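Local coordinates for metallo-beta-lactamase (Serratia marcescens, PDB 6K4X), which hydrolyses beta-lactam antibiotics at a two-zinc active site of the subclass B3 type, occupied here by the inhibitor 4-amino-2-sulfanylbenzoic acid, at residues 18-22 / 54-60; 65-69 / 134-138; 141-145 / 156-160. All blocks are in the same frame, centred on the assembly; numbering follows the deposited sequence. Where two conformers were deposited one is given.

Contact 1 of 3, residues 18-22 / 54-60; sequences THYVG and NIRAMGF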
ATOM      1  N   THR A  18       5.971 -12.275  -6.330  1.00  5.54           N
ATOM      2  CA  THR A  18       5.658 -11.253  -5.349  1.00  6.07           C
ATOM      3  C   THR A  18       6.645 -11.344  -4.191  1.00  5.57           C
ATOM      4  O   THR A  18       6.667 -12.363  -3.492  1.00  6.30           O
ATOM      5  CB  THR A  18       4.242 -11.437  -4.791  1.00  5.86           C
ATOM      6  OG1 THR A  18       3.283 -11.218  -5.835  1.00  6.95           O
ATOM      7  CG2 THR A  18       3.936 -10.494  -3.656  1.00  6.22           C
ATOM      8  N   HIS A  19       7.409 -10.278  -3.995  1.00  5.81           N
ATOM      9  CA  HIS A  19       8.480 -10.247  -2.978  1.00  6.20           C
ATOM     10  C   HIS A  19       8.229  -9.090  -2.010  1.00  5.95           C
ATOM     11  O   HIS A  19       7.929  -7.966  -2.465  1.00  7.04           O
ATOM     12  CB  HIS A  19       9.858 -10.067  -3.626  1.00  6.42           C
ATOM     13  CG  HIS A  19      10.049 -10.903  -4.843  1.00  6.40           C
ATOM     14  ND1 HIS A  19      10.318 -12.254  -4.783  1.00  7.74           N
ATOM     15  CD2 HIS A  19       9.927 -10.585  -6.147  1.00  6.90           C
ATOM     16  CE1 HIS A  19      10.399 -12.710  -6.027  1.00  7.00           C
ATOM     17  NE2 HIS A  19      10.141 -11.713  -6.882  1.00  7.51           N
ATOM     18  N   TYR A  20       8.355  -9.334  -0.710  1.00  5.64           N
ATOM     19  CA  TYR A  20       8.347  -8.282   0.266  1.00  5.44           C
ATOM     20  C   TYR A  20       9.738  -7.656   0.326  1.00  5.49           C
ATOM     21  O   TYR A  20      10.716  -8.359   0.558  1.00  5.84           O
ATOM     22  CB  TYR A  20       7.947  -8.825   1.633  1.00  6.04           C
ATOM     23  CG  TYR A  20       7.759  -7.768   2.688  1.00  5.80           C
ATOM     24  CD1 TYR A  20       8.837  -7.214   3.361  1.00  5.90           C
ATOM     25  CD2 TYR A  20       6.488  -7.300   2.991  1.00  6.27           C
ATOM     26  CE1 TYR A  20       8.642  -6.244   4.329  1.00  5.65           C
ATOM     27  CE2 TYR A  20       6.285  -6.342   3.969  1.00  5.90           C
ATOM     28  CZ  TYR A  20       7.366  -5.799   4.634  1.00  5.48           C
ATOM     29  OH  TYR A  20       7.149  -4.861   5.607  1.00  6.38           O
ATOM     30  N   VAL A  21       9.802  -6.336   0.104  1.00  5.10           N
ATOM     31  CA  VAL A  21      11.038  -5.595   0.099  1.00  5.14           C
ATOM     32  C   VAL A  21      10.958  -4.365   1.007  1.00  5.71           C
ATOM     33  O   VAL A  21      11.824  -3.488   0.935  1.00  6.08           O
ATOM     34  CB  VAL A  21      11.470  -5.201  -1.324  1.00  5.96           C
ATOM     35  CG1 VAL A  21      11.832  -6.421  -2.149  1.00  6.00           C
ATOM     36  CG2 VAL A  21      10.447  -4.332  -2.029  1.00  6.36           C
ATOM     37  N   GLY A  22       9.923  -4.275   1.850  1.00  5.98           N
ATOM     38  CA  GLY A  22       9.755  -3.148   2.745  1.00  5.86           C
ATOM     39  C   GLY A  22      10.635  -3.213   3.984  1.00  5.80           C
ATOM     40  O   GLY A  22      11.610  -3.968   4.103  1.00  6.53           O
ATOM     41  N   ASN A  54      17.099  -3.974  -0.459  1.00  6.18           N
ATOM     42  CA  ASN A  54      16.300  -5.164  -0.440  1.00  6.44           C
ATOM     43  C   ASN A  54      16.031  -5.662  -1.864  1.00  6.59           C
ATOM     44  O   ASN A  54      16.060  -6.863  -2.118  1.00  6.33           O
ATOM     45  CB  ASN A  54      15.011  -4.931   0.342  1.00  6.35           C
ATOM     46  CG  ASN A  54      15.202  -4.865   1.843  1.00  6.27           C
ATOM     47  OD1 ASN A  54      16.259  -5.239   2.367  1.00  6.54           O
ATOM     48  ND2 ASN A  54      14.167  -4.447   2.556  1.00  7.16           N
ATOM     49  N   ILE A  55      15.717  -4.742  -2.776  1.00  6.25           N
ATOM     50  CA  ILE A  55      15.471  -5.131  -4.150  1.00  6.48           C
ATOM     51  C   ILE A  55      16.736  -5.780  -4.713  1.00  6.39           C
ATOM     52  O   ILE A  55      16.668  -6.817  -5.383  1.00  6.84           O
ATOM     53  CB  ILE A  55      15.032  -3.903  -4.966  1.00  6.52           C
ATOM     54  CG1 ILE A  55      13.638  -3.439  -4.537  1.00  6.73           C
ATOM     55  CG2 ILE A  55      15.105  -4.184  -6.455  1.00  6.67           C
ATOM     56  CD1 ILE A  55      13.252  -2.088  -5.060  1.00  8.08           C
ATOM     57  N   ARG A  56      17.891  -5.162  -4.475  1.00  6.60           N
ATOM     58  CA  ARG A  56      19.155  -5.737  -4.953  0.50  6.81           C
ATOM     59  C   ARG A  56      19.399  -7.107  -4.300  1.00  6.90           C
ATOM     60  O   ARG A  56      19.887  -8.030  -4.955  1.00  7.66           O
ATOM     61  CB  ARG A  56      20.311  -4.758  -4.726  0.50  6.59           C
ATOM     62  CG  ARG A  56      20.197  -3.475  -5.540  0.50  7.30           C
ATOM     63  CD  ARG A  56      21.468  -2.650  -5.474  0.50  8.28           C
ATOM     64  NE  ARG A  56      21.884  -2.272  -4.128  0.50  7.49           N
ATOM     65  CZ  ARG A  56      21.559  -1.137  -3.519  0.50  8.19           C
ATOM     66  NH1 ARG A  56      20.965  -0.179  -4.208  0.50  8.52           N
ATOM     67  NH2 ARG A  56      21.840  -0.947  -2.235  0.50  7.21           N
ATOM     68  N   ALA A  57      19.085  -7.240  -3.017  1.00  6.42           N
ATOM     69  CA  ALA A  57      19.307  -8.510  -2.318  1.00  6.94           C
ATOM     70  C   ALA A  57      18.455  -9.633  -2.918  1.00  7.07           C
ATOM     71  O   ALA A  57      18.824 -10.801  -2.809  1.00  8.25           O
ATOM     72  CB  ALA A  57      19.048  -8.343  -0.840  1.00  7.29           C
ATOM     73  N   MET A  58      17.330  -9.292  -3.549  1.00  7.35           N
ATOM     74  CA  MET A  58      16.479 -10.280  -4.212  1.00  7.09           C
ATOM     75  C   MET A  58      16.949 -10.521  -5.653  1.00  8.19           C
ATOM     76  O   MET A  58      16.339 -11.304  -6.384  1.00  8.86           O
ATOM     77  CB  MET A  58      15.021  -9.826  -4.179  1.00  7.41           C
ATOM     78  CG  MET A  58      14.464  -9.755  -2.757  1.00  8.30           C
ATOM     79  SD  MET A  58      14.560 -11.299  -1.809  1.00  8.55           S
ATOM     80  CE  MET A  58      13.276 -12.269  -2.591  1.00 10.63           C
ATOM     81  N   GLY A  59      18.070  -9.918  -6.036  1.00  7.67           N
ATOM     82  CA  GLY A  59      18.721 -10.207  -7.316  1.00  8.02           C
ATOM     83  C   GLY A  59      18.341  -9.267  -8.431  1.00  8.28           C
ATOM     84  O   GLY A  59      18.641  -9.591  -9.591  1.00 10.81           O
ATOM     85  N   PHE A  60      17.622  -8.183  -8.140  1.00  7.83           N
ATOM     86  CA  PHE A  60      17.070  -7.325  -9.178  1.00  7.57           C
ATOM     87  C   PHE A  60      17.854  -6.017  -9.260  1.00  8.34           C
ATOM     88  O   PHE A  60      18.436  -5.582  -8.278  1.00 10.05           O
ATOM     89  CB  PHE A  60      15.577  -7.108  -8.932  1.00  8.29           C
ATOM     90  CG  PHE A  60      14.799  -8.392  -8.926  1.00  8.70           C
ATOM     91  CD1 PHE A  60      14.690  -9.167 -10.066  1.00  8.51           C
ATOM     92  CD2 PHE A  60      14.220  -8.865  -7.764  1.00  9.93           C
ATOM     93  CE1 PHE A  60      13.999 -10.369 -10.052  1.00  9.48           C
ATOM     94  CE2 PHE A  60      13.504 -10.047  -7.755  1.00  9.72           C
ATOM     95  CZ  PHE A  60      13.422 -10.813  -8.892  1.00 10.09           C
TER
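The amide nitrogen ND2 of Asn54 donates to the backbone O of Val21 at 3.0 Å in a nearly straight bond, with an N-H...O angle of 171°. The acceptor lies almost in the amide plane of Asn54, yet the donor stands well above the carbonyl plane of Val21 and so does not use a lone-pair direction. Beside this bond the two side chains meet at their roots, CB of Val21 lying 3.9 Å from CB of Asn54. The branches of Val21 divide the helix surface between them: CG2 reaches CG1 of Ile55 at 4.2 Å, and CG1 faces CG of Met58. Met58 is folded at chi2 (-57°) and again at chi3, which brings its methyl CE to 3.7 Å from ND1 of His19. The other end of the imidazole meets Phe60, with NE2 of His19 3.9 Å from CE2 of Phe60 and the ring planes inclined at 44°. A Schellman motif at Gly59 closes the helix, and Phe60 then points back toward strand 18-20. ND1 of His19 is hydrogen-bonded to Thr13 OG1 and NE2 to Ser32 OG, which holds the ring's rotation while Met58 and Phe60 approach it from the same side. Strands 12-15 and 29-31 flank strand 18-20 in the sheet; the last turn of helix 47-57 packs beside its end at Val21, while Met58 also touches Thr13 and Phe60 touches Leu30.

Contact 2 of 3, residues 65-69 / 134-138; sequences VKYIL and LVKLG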
ATOM      1  N   VAL A  65      13.126  -1.325 -12.427  1.00  6.17           N
ATOM      2  CA  VAL A  65      11.834  -0.966 -11.831  1.00  6.78           C
ATOM      3  C   VAL A  65      11.215   0.153 -12.671  1.00  6.28           C
ATOM      4  O   VAL A  65      11.782   1.249 -12.769  1.00  7.31           O
ATOM      5  CB  VAL A  65      12.001  -0.508 -10.378  1.00  7.20           C
ATOM      6  CG1 VAL A  65      10.661  -0.087  -9.796  1.00  8.08           C
ATOM      7  CG2 VAL A  65      12.662  -1.572  -9.506  1.00  7.67           C
ATOM      8  N   LYS A  66      10.073  -0.127 -13.295  1.00  6.49           N
ATOM      9  CA  LYS A  66       9.508   0.784 -14.283  1.00  6.74           C
ATOM     10  C   LYS A  66       8.355   1.625 -13.740  1.00  6.63           C
ATOM     11  O   LYS A  66       8.127   2.722 -14.252  1.00  7.34           O
ATOM     12  CB  LYS A  66       9.043   0.005 -15.512  1.00  6.83           C
ATOM     13  CG  LYS A  66      10.145  -0.799 -16.183  1.00  7.27           C
ATOM     14  CD  LYS A  66      11.430  -0.054 -16.435  1.00  7.71           C
ATOM     15  CE  LYS A  66      12.467  -0.917 -17.124  1.00  8.27           C
ATOM     16  NZ  LYS A  66      13.751  -0.220 -17.311  1.00  9.09           N
ATOM     17  N   TYR A  67       7.649   1.108 -12.741  1.00  6.22           N
ATOM     18  CA  TYR A  67       6.541   1.828 -12.109  1.00  6.32           C
ATOM     19  C   TYR A  67       6.687   1.695 -10.601  1.00  5.82           C
ATOM     20  O   TYR A  67       7.093   0.621 -10.110  1.00  6.84           O
ATOM     21  CB  TYR A  67       5.179   1.254 -12.492  1.00  7.21           C
ATOM     22  CG  TYR A  67       4.780   1.491 -13.921  1.00  7.80           C
ATOM     23  CD1 TYR A  67       4.458   2.761 -14.344  1.00  8.88           C
ATOM     24  CD2 TYR A  67       4.712   0.467 -14.846  1.00 10.26           C
ATOM     25  CE1 TYR A  67       4.072   3.023 -15.645  1.00 10.83           C
ATOM     26  CE2 TYR A  67       4.337   0.713 -16.166  1.00 12.79           C
ATOM     27  CZ  TYR A  67       4.019   1.996 -16.563  1.00 12.07           C
ATOM     28  OH  TYR A  67       3.632   2.285 -17.848  1.00 16.59           O
ATOM     29  N   ILE A  68       6.340   2.762  -9.884  1.00  5.53           N
ATOM     30  CA  ILE A  68       6.160   2.739  -8.446  1.00  6.15           C
ATOM     31  C   ILE A  68       4.694   3.095  -8.206  1.00  5.76           C
ATOM     32  O   ILE A  68       4.249   4.182  -8.590  1.00  6.96           O
ATOM     33  CB  ILE A  68       7.094   3.732  -7.737  1.00  6.39           C
ATOM     34  CG1 ILE A  68       8.561   3.432  -8.024  1.00  6.49           C
ATOM     35  CG2 ILE A  68       6.814   3.744  -6.246  1.00  7.32           C
ATOM     36  CD1 ILE A  68       9.526   4.544  -7.666  1.00  7.73           C
ATOM     37  N   LEU A  69       3.972   2.208  -7.547  1.00  5.49           N
ATOM     38  CA  LEU A  69       2.565   2.381  -7.260  1.00  5.80           C
ATOM     39  C   LEU A  69       2.410   2.871  -5.833  1.00  6.01           C
ATOM     40  O   LEU A  69       2.986   2.273  -4.933  1.00  7.47           O
ATOM     41  CB  LEU A  69       1.838   1.048  -7.444  1.00  6.36           C
ATOM     42  CG  LEU A  69       2.100   0.333  -8.764  1.00  7.02           C
ATOM     43  CD1 LEU A  69       1.246  -0.912  -8.855  1.00  7.88           C
ATOM     44  CD2 LEU A  69       1.888   1.237  -9.952  1.00  7.82           C
ATOM     45  N   LEU A 134      -5.960  -0.838 -15.397  1.00  7.71           N
ATOM     46  CA  LEU A 134      -4.864  -1.790 -15.429  1.00  8.52           C
ATOM     47  C   LEU A 134      -3.536  -1.095 -15.719  1.00  8.00           C
ATOM     48  O   LEU A 134      -3.420  -0.274 -16.662  1.00  9.60           O
ATOM     49  CB  LEU A 134      -5.132  -2.809 -16.540  1.00 11.05           C
ATOM     50  CG  LEU A 134      -6.078  -3.941 -16.171  1.00 14.11           C
ATOM     51  CD1 LEU A 134      -6.241  -4.893 -17.346  1.00 18.65           C
ATOM     52  CD2 LEU A 134      -5.590  -4.699 -14.942  1.00 17.56           C
ATOM     53  N   VAL A 135      -2.521  -1.452 -14.940  1.00  7.77           N
ATOM     54  CA  VAL A 135      -1.141  -1.065 -15.154  1.00  8.70           C
ATOM     55  C   VAL A 135      -0.421  -2.292 -15.700  1.00  8.35           C
ATOM     56  O   VAL A 135      -0.410  -3.336 -15.045  1.00  8.78           O
ATOM     57  CB  VAL A 135      -0.482  -0.569 -13.858  1.00  9.59           C
ATOM     58  CG1 VAL A 135       0.985  -0.215 -14.069  1.00  9.46           C
ATOM     59  CG2 VAL A 135      -1.251   0.601 -13.280  1.00  9.71           C
ATOM     60  N   LYS A 136       0.134  -2.190 -16.908  1.00  8.07           N
ATOM     61  CA  LYS A 136       0.769  -3.341 -17.517  0.50  8.81           C
ATOM     62  C   LYS A 136       2.248  -3.057 -17.751  1.00  8.41           C
ATOM     63  O   LYS A 136       2.670  -1.944 -18.093  1.00  9.31           O
ATOM     64  CB  LYS A 136       0.081  -3.771 -18.809  0.50 10.18           C
ATOM     65  CG  LYS A 136      -0.090  -2.685 -19.852  0.50 12.50           C
ATOM     66  CD  LYS A 136      -0.856  -3.206 -21.045  0.50 13.65           C
ATOM     67  CE  LYS A 136      -1.163  -2.129 -22.060  0.50 14.40           C
ATOM     68  NZ  LYS A 136       0.064  -1.431 -22.502  0.50 13.23           N
ATOM     69  N   LEU A 137       3.050  -4.092 -17.534  1.00  7.95           N
ATOM     70  CA  LEU A 137       4.481  -4.050 -17.793  0.50  8.90           C
ATOM     71  C   LEU A 137       4.884  -5.452 -18.230  1.00  8.18           C
ATOM     72  O   LEU A 137       4.890  -6.352 -17.419  1.00  8.08           O
ATOM     73  CB  LEU A 137       5.214  -3.660 -16.507  0.50 10.04           C
ATOM     74  CG  LEU A 137       6.720  -3.431 -16.618  0.50 11.40           C
ATOM     75  CD1 LEU A 137       7.328  -3.307 -15.230  0.50 11.66           C
ATOM     76  CD2 LEU A 137       7.431  -4.527 -17.400  0.50 12.73           C
ATOM     77  N   GLY A 138       5.183  -5.637 -19.512  1.00  8.87           N
ATOM     78  CA  GLY A 138       5.465  -6.974 -19.990  1.00  9.87           C
ATOM     79  C   GLY A 138       4.329  -7.909 -19.596  1.00  8.93           C
ATOM     80  O   GLY A 138       3.166  -7.628 -19.885  1.00 10.24           O
TER
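Val135 lays its methyl CG1 over one face of the Tyr67 ring in a CH-pi contact, 4.1 Å from the ring centroid and 20° off the normal. The methyl sits toward the CD2 side of the ring, with CD2 of Tyr67 3.9 Å from CG1 of Val135. A chi1 of 178° sets CG1 opposite the backbone N and carries it onto the ring. The same methyl makes a looser contact with Leu69, whose CD2 is 4.5 Å away from CG1 of Val135. At Lys136 the side chain turns away, and it is the backbone that takes part: its O approaches CE2 of Tyr67 obliquely at 3.7 Å. Leu137 points back across the contact. Its CB lies at the edge of the tyrosine ring, near the ring plane, so that Val135 and Leu137 meet one aromatic group over a face and along its rim. Farther out, in one of the two conformers of Leu137, its CD1 lies 3.7 Å from CB of Lys66. Beyond this apolar base the lysine bends at chi2 (-48°) and runs off to give its NZ to the backbone O of Ser63. Leu93 touches both Tyr67 and Val135, and Ile38 touches both Leu69 and Leu137, extending the apolar layer to strands 91-95 and 37-40. Strands 65-69 and 134-137 belong to different sheets and run nearly antiparallel, their axes 8.6 Å apart at closest approach; this is the face-to-face sheet packing of the alpha-beta/beta-alpha sandwich of metallo-beta-lactamases.

Contact 3 of 3, residues 141-145 / 156-160; sequences AVKAH and TWTWQ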
ATOM      1  N   ALA A 141       0.321  -7.397 -14.795  1.00  7.49           N
ATOM      2  CA  ALA A 141      -0.939  -6.685 -14.920  1.00  7.48           C
ATOM      3  C   ALA A 141      -1.491  -6.405 -13.523  1.00  7.04           C
ATOM      4  O   ALA A 141      -1.944  -7.326 -12.840  1.00  8.16           O
ATOM      5  CB  ALA A 141      -1.920  -7.496 -15.732  1.00  8.85           C
ATOM      6  N   VAL A 142      -1.434  -5.155 -13.101  1.00  6.66           N
ATOM      7  CA  VAL A 142      -1.844  -4.737 -11.774  1.00  7.18           C
ATOM      8  C   VAL A 142      -3.071  -3.833 -11.911  1.00  7.19           C
ATOM      9  O   VAL A 142      -3.044  -2.860 -12.676  1.00  8.76           O
ATOM     10  CB  VAL A 142      -0.718  -3.995 -11.044  1.00  7.33           C
ATOM     11  CG1 VAL A 142      -1.218  -3.480  -9.714  1.00  7.95           C
ATOM     12  CG2 VAL A 142       0.510  -4.860 -10.869  1.00  7.84           C
ATOM     13  N   LYS A 143      -4.131  -4.123 -11.158  0.50  6.58           N
ATOM     14  CA  LYS A 143      -5.348  -3.322 -11.228  0.50  6.84           C
ATOM     15  C   LYS A 143      -5.391  -2.350 -10.045  0.50  6.53           C
ATOM     16  O   LYS A 143      -5.042  -2.711  -8.917  0.50  6.44           O
ATOM     17  CB  LYS A 143      -6.582  -4.223 -11.220  0.50  7.61           C
ATOM     18  CG  LYS A 143      -7.912  -3.489 -11.229  0.50  9.10           C
ATOM     19  CD  LYS A 143      -9.098  -4.379 -11.508  0.50 10.97           C
ATOM     20  CE  LYS A 143      -9.056  -5.038 -12.869  0.50 13.72           C
ATOM     21  NZ  LYS A 143     -10.211  -5.945 -13.045  0.50 16.18           N
ATOM     22  N   ALA A 144      -5.809  -1.114 -10.332  1.00  6.23           N
ATOM     23  CA  ALA A 144      -6.050  -0.087  -9.334  1.00  6.71           C
ATOM     24  C   ALA A 144      -7.498  -0.172  -8.872  1.00  7.31           C
ATOM     25  O   ALA A 144      -8.412  -0.191  -9.688  1.00  8.44           O
ATOM     26  CB  ALA A 144      -5.775   1.267  -9.941  1.00  6.71           C
ATOM     27  N   HIS A 145      -7.711  -0.150  -7.565  1.00  6.42           N
ATOM     28  CA  HIS A 145      -9.041  -0.052  -6.961  1.00  6.96           C
ATOM     29  C   HIS A 145      -9.080   1.176  -6.063  1.00  6.87           C
ATOM     30  O   HIS A 145      -8.323   1.274  -5.110  1.00  7.79           O
ATOM     31  CB  HIS A 145      -9.386  -1.283  -6.125  1.00  7.16           C
ATOM     32  CG  HIS A 145      -9.287  -2.547  -6.892  1.00  7.36           C
ATOM     33  ND1 HIS A 145     -10.394  -3.197  -7.395  1.00  8.49           N
ATOM     34  CD2 HIS A 145      -8.216  -3.315  -7.184  1.00  7.44           C
ATOM     35  CE1 HIS A 145      -9.990  -4.301  -7.997  1.00  8.29           C
ATOM     36  NE2 HIS A 145      -8.666  -4.390  -7.886  1.00  7.71           N
ATOM     37  N   THR A 156      -5.933   0.651  -3.570  1.00  5.87           N
ATOM     38  CA  THR A 156      -5.593  -0.733  -3.276  1.00  5.74           C
ATOM     39  C   THR A 156      -5.292  -1.442  -4.596  1.00  6.00           C
ATOM     40  O   THR A 156      -6.031  -1.268  -5.566  1.00  6.62           O
ATOM     41  CB  THR A 156      -6.753  -1.386  -2.521  1.00  6.03           C
ATOM     42  OG1 THR A 156      -6.838  -0.819  -1.216  1.00  6.19           O
ATOM     43  CG2 THR A 156      -6.674  -2.883  -2.404  1.00  6.20           C
ATOM     44  N   TRP A 157      -4.179  -2.165  -4.661  1.00  5.83           N
ATOM     45  CA  TRP A 157      -3.637  -2.682  -5.912  1.00  5.87           C
ATOM     46  C   TRP A 157      -3.752  -4.200  -5.917  1.00  6.22           C
ATOM     47  O   TRP A 157      -3.448  -4.835  -4.886  1.00  6.94           O
ATOM     48  CB  TRP A 157      -2.176  -2.260  -6.057  1.00  6.34           C
ATOM     49  CG  TRP A 157      -1.940  -0.785  -6.037  1.00  6.85           C
ATOM     50  CD1 TRP A 157      -1.642  -0.051  -4.931  1.00  7.08           C
ATOM     51  CD2 TRP A 157      -2.004   0.153  -7.127  1.00  6.89           C
ATOM     52  NE1 TRP A 157      -1.440   1.258  -5.247  1.00  8.13           N
ATOM     53  CE2 TRP A 157      -1.664   1.414  -6.583  1.00  7.32           C
ATOM     54  CE3 TRP A 157      -2.266   0.063  -8.497  1.00  7.45           C
ATOM     55  CZ2 TRP A 157      -1.568   2.563  -7.349  1.00  8.57           C
ATOM     56  CZ3 TRP A 157      -2.151   1.204  -9.257  1.00  8.23           C
ATOM     57  CH2 TRP A 157      -1.820   2.424  -8.680  1.00  7.98           C
ATOM     58  N   THR A 158      -4.131  -4.805  -7.048  1.00  6.21           N
ATOM     59  CA  THR A 158      -4.305  -6.256  -7.095  1.00  6.36           C
ATOM     60  C   THR A 158      -3.655  -6.856  -8.344  1.00  6.05           C
ATOM     61  O   THR A 158      -3.521  -6.224  -9.384  1.00  6.62           O
ATOM     62  CB  THR A 158      -5.783  -6.655  -7.050  1.00  6.45           C
ATOM     63  OG1 THR A 158      -6.465  -6.154  -8.203  1.00  7.57           O
ATOM     64  CG2 THR A 158      -6.462  -6.119  -5.810  1.00  7.38           C
ATOM     65  N   TRP A 159      -3.218  -8.104  -8.202  1.00  6.01           N
ATOM     66  CA  TRP A 159      -2.608  -8.819  -9.293  1.00  6.09           C
ATOM     67  C   TRP A 159      -2.673 -10.313  -9.017  1.00  6.20           C
ATOM     68  O   TRP A 159      -3.168 -10.743  -7.977  1.00  7.49           O
ATOM     69  CB  TRP A 159      -1.174  -8.353  -9.509  1.00  6.44           C
ATOM     70  CG  TRP A 159      -0.266  -8.592  -8.340  1.00  6.33           C
ATOM     71  CD1 TRP A 159       0.468  -9.708  -8.073  1.00  6.89           C
ATOM     72  CD2 TRP A 159       0.031  -7.660  -7.288  1.00  6.42           C
ATOM     73  NE1 TRP A 159       1.190  -9.540  -6.922  1.00  6.84           N
ATOM     74  CE2 TRP A 159       0.950  -8.284  -6.423  1.00  6.73           C
ATOM     75  CE3 TRP A 159      -0.365  -6.349  -7.020  1.00  7.18           C
ATOM     76  CZ2 TRP A 159       1.452  -7.632  -5.302  1.00  7.62           C
ATOM     77  CZ3 TRP A 159       0.126  -5.704  -5.914  1.00  7.49           C
ATOM     78  CH2 TRP A 159       1.036  -6.339  -5.076  1.00  7.93           C
ATOM     79  N   GLN A 160      -2.171 -11.100  -9.965  1.00  6.15           N
ATOM     80  CA  GLN A 160      -2.073 -12.527  -9.797  1.00  6.89           C
ATOM     81  C   GLN A 160      -0.618 -12.942  -9.889  1.00  6.91           C
ATOM     82  O   GLN A 160       0.078 -12.481 -10.787  1.00  8.53           O
ATOM     83  CB  GLN A 160      -2.877 -13.259 -10.866  1.00  9.69           C
ATOM     84  CG  GLN A 160      -4.356 -12.924 -10.790  1.00 15.31           C
ATOM     85  CD  GLN A 160      -5.242 -13.978 -11.402  1.00 25.82           C
ATOM     86  OE1 GLN A 160      -4.779 -15.000 -11.915  1.00 38.29           O
ATOM     87  NE2 GLN A 160      -6.539 -13.733 -11.324  1.00 28.84           N
TER
HETATM   88  O   HOH W   1      -1.884 -10.005 -12.611  1.00  8.01           O
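Strands 140-146 and 155-163 form an antiparallel beta hairpin, in which Lys143 and Thr158 are a hydrogen-bonded pair, as are His145 and Thr156, with Ala144 and Trp157 the non-hydrogen-bonded pair between them. Each hydrogen-bonded pair is closed by two backbone bonds; the shorter one in the first runs from Lys143 N to Thr158 O at 2.8 Å, and the carbonyls of Thr158 and Lys143 also receive CA-H...O contacts from Val142 and Trp157. On the face that carries His145 and Thr158, a side-chain bond runs diagonally across the strands: NE2 of His145 and OG1 of Thr158 are 2.8 Å apart, with OG1 at the edge of the imidazole and in its plane. The chi1 of 63° at Thr158 places OG1 between its own backbone N and carbonyl carbon, within range of the ring, while its methyl CG2 also comes to 3.5 Å from NE2 of His145. In the metallo-beta-lactamase fold the opposite face of this hairpin looks into the interior between the two sheets, and here it is apolar and aromatic. The six-membered part of the Trp157 indole leans on Ala144, CZ3 of Trp157 lying 3.7 Å from CB of Ala144. Val142 sends CG1 between two indoles, 3.9 Å from CE3 of Trp157 and 4.0 Å from CE3 of Trp159. Both tryptophans also touch Val40 of strand 37-40, across the interior. Toward Ala141 the strands part, and a water enters between them, donating to Ala141 O at 2.7 Å and accepting from the backbone N of Gln160.

Contacts 2 and 3 are directly joined, their centres 10 Å apart: strands 134-137 and 140-146 are neighbours in one sheet, probably hydrogen-bonded from Val135 N to Val142 O at 2.7 Å. Leu69 of contact 2 also packs on the hairpin, its CB 3.6 Å from CE2 of Trp157. Contact 1 lies about 19 Å from contact 3 between centres, yet Thr18 OG1 and Trp159 NE1 meet at 2.9 Å in a probable hydrogen bond linking the two sheets. Contacts 1 and 2 do not touch. Contact 3 reaches toward the metal site: the side chain of Trp157 is about 8 Å from that of the zinc ligand His72, and that of Thr156 about 11 Å from the inhibitor.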